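Side-chain contact in Serine/threonine-protein acetyltransferase HopZ1a (Pseudomonas syringae pv. syringae, PDB 5KLP), which transfers acetyl groups from acetyl-CoA to host proteins such as tubulin, with inositol hexakisphosphate as cofactor, impairing host microtubules and immunity: residues L330-I333 against K334-L337. The protein carries 10 engineered substitutions. Numbering follows the deposited sequence.
Sequences LQEI and KRVL. With IHP (inositol hexakisphosphate), chain D.
Leu330 takes the N-H of Lys334 on its carbonyl oxygen (O to N 3.0 Å), one of four consecutive i to i+4 backbone bonds here, while its side chain packs against Ile27 and Leu30 of helix 21-36. Gln331 swings CG away from its backbone N (chi1 165°) and runs out extended beside Arg335. Its amide stacks over one face of the guanidinium, the two planes 14° apart, with NE2 3.3 Å from Arg335 NH1. Both nitrogens are donors, so no bond joins them; NE2 spends its two hydrogens on phosphate oxygen O42 (3.0 Å) and Glu332 OE2 (2.9 Å), which fixes the amide flip. Glu332, bent at chi2 (-50°), brings that same OE2 to 3.1 Å from Arg335 NH1, well out of the guanidinium plane, a purely electrostatic salt bridge; NH1 has a second salt-bridge partner in Glu76 of helix 61-79. NH1 and NH2 of Arg335 both grip phosphate oxygen O22, NH1 at 2.9 Å. Ile333 CG2 lies alongside Leu337 CD1 at 4.0 Å, and Ile333 also packs on Tyr44 and Ala48 of helix 40-53. Gln331 and Arg335, one turn apart on helix 324-340, thus bind phosphate directly, with Glu332 as second shell, in the allosteric inositol hexakisphosphate pocket of this YopJ-family acetyltransferase.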
ATOM      1  N   LEU A 330       7.117  13.063  -3.107  1.00 19.09           N
ATOM      2  CA  LEU A 330       7.523  14.205  -3.919  1.00 23.14           C
ATOM      3  C   LEU A 330       6.979  14.069  -5.347  1.00 23.89           C
ATOM      4  O   LEU A 330       6.518  15.037  -5.952  1.00 22.52           O
ATOM      5  CB  LEU A 330       9.050  14.320  -3.940  1.00 21.14           C
ATOM      6  CG  LEU A 330       9.711  14.471  -2.559  1.00 23.33           C
ATOM      7  CD1 LEU A 330      11.219  14.614  -2.691  1.00 24.85           C
ATOM      8  CD2 LEU A 330       9.139  15.660  -1.792  1.00 26.20           C
ATOM      9  N   GLN A 331       7.051  12.856  -5.882  1.00 20.01           N
ATOM     10  CA  GLN A 331       6.534  12.562  -7.212  1.00 27.18           C
ATOM     11  C   GLN A 331       5.034  12.832  -7.311  1.00 25.24           C
ATOM     12  O   GLN A 331       4.559  13.415  -8.296  1.00 21.90           O
ATOM     13  CB  GLN A 331       6.826  11.106  -7.573  1.00 20.67           C
ATOM     14  CG  GLN A 331       6.042  10.596  -8.753  1.00 26.85           C
ATOM     15  CD  GLN A 331       6.236   9.102  -8.956  1.00 30.17           C
ATOM     16  OE1 GLN A 331       7.280   8.657  -9.437  1.00 23.61           O
ATOM     17  NE2 GLN A 331       5.241   8.316  -8.542  1.00 19.47           N
ATOM     18  N   GLU A 332       4.290  12.417  -6.287  1.00 20.25           N
ATOM     19  CA  GLU A 332       2.840  12.587  -6.294  1.00 20.12           C
ATOM     20  C   GLU A 332       2.425  14.059  -6.190  1.00 19.96           C
ATOM     21  O   GLU A 332       1.511  14.499  -6.873  1.00 21.38           O
ATOM     22  CB  GLU A 332       2.217  11.782  -5.166  1.00 18.58           C
ATOM     23  CG  GLU A 332       2.413  10.295  -5.369  1.00 22.03           C
ATOM     24  CD  GLU A 332       1.991   9.872  -6.762  1.00 30.17           C
ATOM     25  OE1 GLU A 332       0.762   9.748  -6.981  1.00 24.95           O
ATOM     26  OE2 GLU A 332       2.877   9.680  -7.633  1.00 26.76           O
ATOM     27  N   ILE A 333       3.106  14.805  -5.331  1.00 19.03           N
ATOM     28  CA  ILE A 333       2.805  16.230  -5.165  1.00 21.54           C
ATOM     29  C   ILE A 333       3.102  16.967  -6.462  1.00 23.90           C
ATOM     30  O   ILE A 333       2.291  17.780  -6.938  1.00 22.86           O
ATOM     31  CB  ILE A 333       3.606  16.816  -3.999  1.00 23.04           C
ATOM     32  CG1 ILE A 333       3.194  16.115  -2.701  1.00 23.45           C
ATOM     33  CG2 ILE A 333       3.407  18.328  -3.897  1.00 26.89           C
ATOM     34  CD1 ILE A 333       3.995  16.526  -1.502  1.00 22.56           C
ATOM     35  N   LYS A 334       4.239  16.630  -7.065  1.00 22.47           N
ATOM     36  CA  LYS A 334       4.592  17.160  -8.379  1.00 26.32           C
ATOM     37  C   LYS A 334       3.491  16.869  -9.412  1.00 22.44           C
ATOM     38  O   LYS A 334       3.084  17.749 -10.163  1.00 26.07           O
ATOM     39  CB  LYS A 334       5.923  16.570  -8.849  1.00 25.74           C
ATOM     40  CG  LYS A 334       6.438  17.125 -10.174  1.00 33.63           C
ATOM     41  CD  LYS A 334       7.549  16.236 -10.729  1.00 44.41           C
ATOM     42  CE  LYS A 334       7.955  16.647 -12.138  1.00 57.39           C
ATOM     43  NZ  LYS A 334       9.225  15.990 -12.571  1.00 64.57           N
ATOM     44  N   ARG A 335       2.991  15.643  -9.441  1.00 22.22           N
ATOM     45  CA  ARG A 335       1.924  15.323 -10.380  1.00 26.10           C
ATOM     46  C   ARG A 335       0.680  16.182 -10.124  1.00 25.64           C
ATOM     47  O   ARG A 335       0.031  16.637 -11.064  1.00 24.83           O
ATOM     48  CB  ARG A 335       1.597  13.842 -10.315  1.00 21.28           C
ATOM     49  CG  ARG A 335       2.639  12.995 -11.031  1.00 25.51           C
ATOM     50  CD  ARG A 335       2.432  11.498 -10.766  1.00 21.17           C
ATOM     51  NE  ARG A 335       3.486  10.728 -11.408  1.00 21.85           N
ATOM     52  CZ  ARG A 335       3.611   9.408 -11.312  1.00 31.49           C
ATOM     53  NH1 ARG A 335       2.729   8.706 -10.613  1.00 20.58           N
ATOM     54  NH2 ARG A 335       4.615   8.799 -11.926  1.00 22.34           N
ATOM     55  N   VAL A 336       0.353  16.406  -8.855  1.00 22.58           N
ATOM     56  CA  VAL A 336      -0.796  17.251  -8.532  1.00 24.31           C
ATOM     57  C   VAL A 336      -0.557  18.697  -8.972  1.00 28.17           C
ATOM     58  O   VAL A 336      -1.395  19.292  -9.661  1.00 28.00           O
ATOM     59  CB  VAL A 336      -1.113  17.220  -7.040  1.00 24.21           C
ATOM     60  CG1 VAL A 336      -2.196  18.243  -6.723  1.00 25.98           C
ATOM     61  CG2 VAL A 336      -1.574  15.829  -6.647  1.00 25.68           C
ATOM     62  N   LEU A 337       0.603  19.246  -8.615  1.00 25.22           N
ATOM     63  CA  LEU A 337       0.888  20.650  -8.907  1.00 29.39           C
ATOM     64  C   LEU A 337       1.045  20.872 -10.405  1.00 28.75           C
ATOM     65  O   LEU A 337       0.735  21.958 -10.921  1.00 26.60           O
ATOM     66  CB  LEU A 337       2.135  21.127  -8.154  1.00 31.15           C
ATOM     67  CG  LEU A 337       1.939  21.243  -6.641  1.00 26.68           C
ATOM     68  CD1 LEU A 337       3.222  21.708  -5.956  1.00 29.60           C
ATOM     69  CD2 LEU A 337       0.769  22.182  -6.315  1.00 28.38           C
TER
HETATM   70  C1  IHP D 401       6.759   6.580 -12.820  1.00 32.19           C
HETATM   71  C2  IHP D 401       6.726   5.941 -11.359  1.00 29.30           C
HETATM   72  C3  IHP D 401       8.015   5.788 -10.465  1.00 41.92           C
HETATM   73  C4  IHP D 401       9.368   6.227 -11.197  1.00 35.79           C
HETATM   74  C5  IHP D 401       9.379   6.274 -12.714  1.00 35.34           C
HETATM   75  C6  IHP D 401       8.202   7.163 -13.091  1.00 41.40           C
HETATM   76  O11 IHP D 401       6.329   5.759 -13.743  1.00 41.17           O
HETATM   77  P1  IHP D 401       5.053   5.900 -14.848  1.00 32.60           P
HETATM   78  O21 IHP D 401       4.349   4.554 -15.002  1.00 42.79           O
HETATM   79  O31 IHP D 401       5.599   6.317 -16.218  1.00 48.03           O
HETATM   80  O41 IHP D 401       3.993   6.919 -14.467  1.00 36.45           O
HETATM   81  O12 IHP D 401       5.957   4.801 -11.287  1.00 22.03           O
HETATM   82  P2  IHP D 401       4.580   4.865 -10.321  1.00 23.28           P
HETATM   83  O22 IHP D 401       3.634   5.970 -10.836  1.00 22.89           O
HETATM   84  O32 IHP D 401       3.797   3.550 -10.241  1.00 22.79           O
HETATM   85  O42 IHP D 401       4.997   5.314  -8.899  1.00 18.87           O
HETATM   86  O13 IHP D 401       8.055   4.563 -10.117  1.00 45.75           O
HETATM   87  P3  IHP D 401       8.003   3.711  -8.664  1.00 22.02           P
HETATM   88  O23 IHP D 401       6.772   3.868  -7.770  1.00 21.35           O
HETATM   89  O33 IHP D 401       7.951   2.350  -9.355  1.00 18.70           O
HETATM   90  O43 IHP D 401       9.260   3.854  -7.811  1.00 19.28           O
HETATM   91  O14 IHP D 401      10.422   5.522 -10.762  1.00 25.15           O
HETATM   92  P4  IHP D 401      11.446   6.070  -9.631  1.00 26.68           P
HETATM   93  O24 IHP D 401      10.863   5.923  -8.224  1.00 24.27           O
HETATM   94  O34 IHP D 401      12.814   5.359  -9.698  1.00 27.00           O
HETATM   95  O44 IHP D 401      11.733   7.568  -9.841  1.00 29.35           O
HETATM   96  O15 IHP D 401       9.477   5.096 -13.350  1.00 36.84           O
HETATM   97  P5  IHP D 401      10.845   4.625 -14.253  1.00 40.09           P
HETATM   98  O25 IHP D 401      12.028   5.559 -13.972  1.00 37.03           O
HETATM   99  O35 IHP D 401      11.288   3.185 -13.874  1.00 28.82           O
HETATM  100  O45 IHP D 401      10.588   4.654 -15.763  1.00 43.87           O
HETATM  101  O16 IHP D 401       8.312   7.574 -14.353  1.00 55.05           O
HETATM  102  P6  IHP D 401       7.847   9.042 -14.903  1.00 40.23           P
HETATM  103  O26 IHP D 401       8.130  10.116 -13.854  1.00 44.34           O
HETATM  104  O36 IHP D 401       8.586   9.413 -16.202  1.00 54.26           O
HETATM  105  O46 IHP D 401       6.348   9.054 -15.221  1.00 42.01           O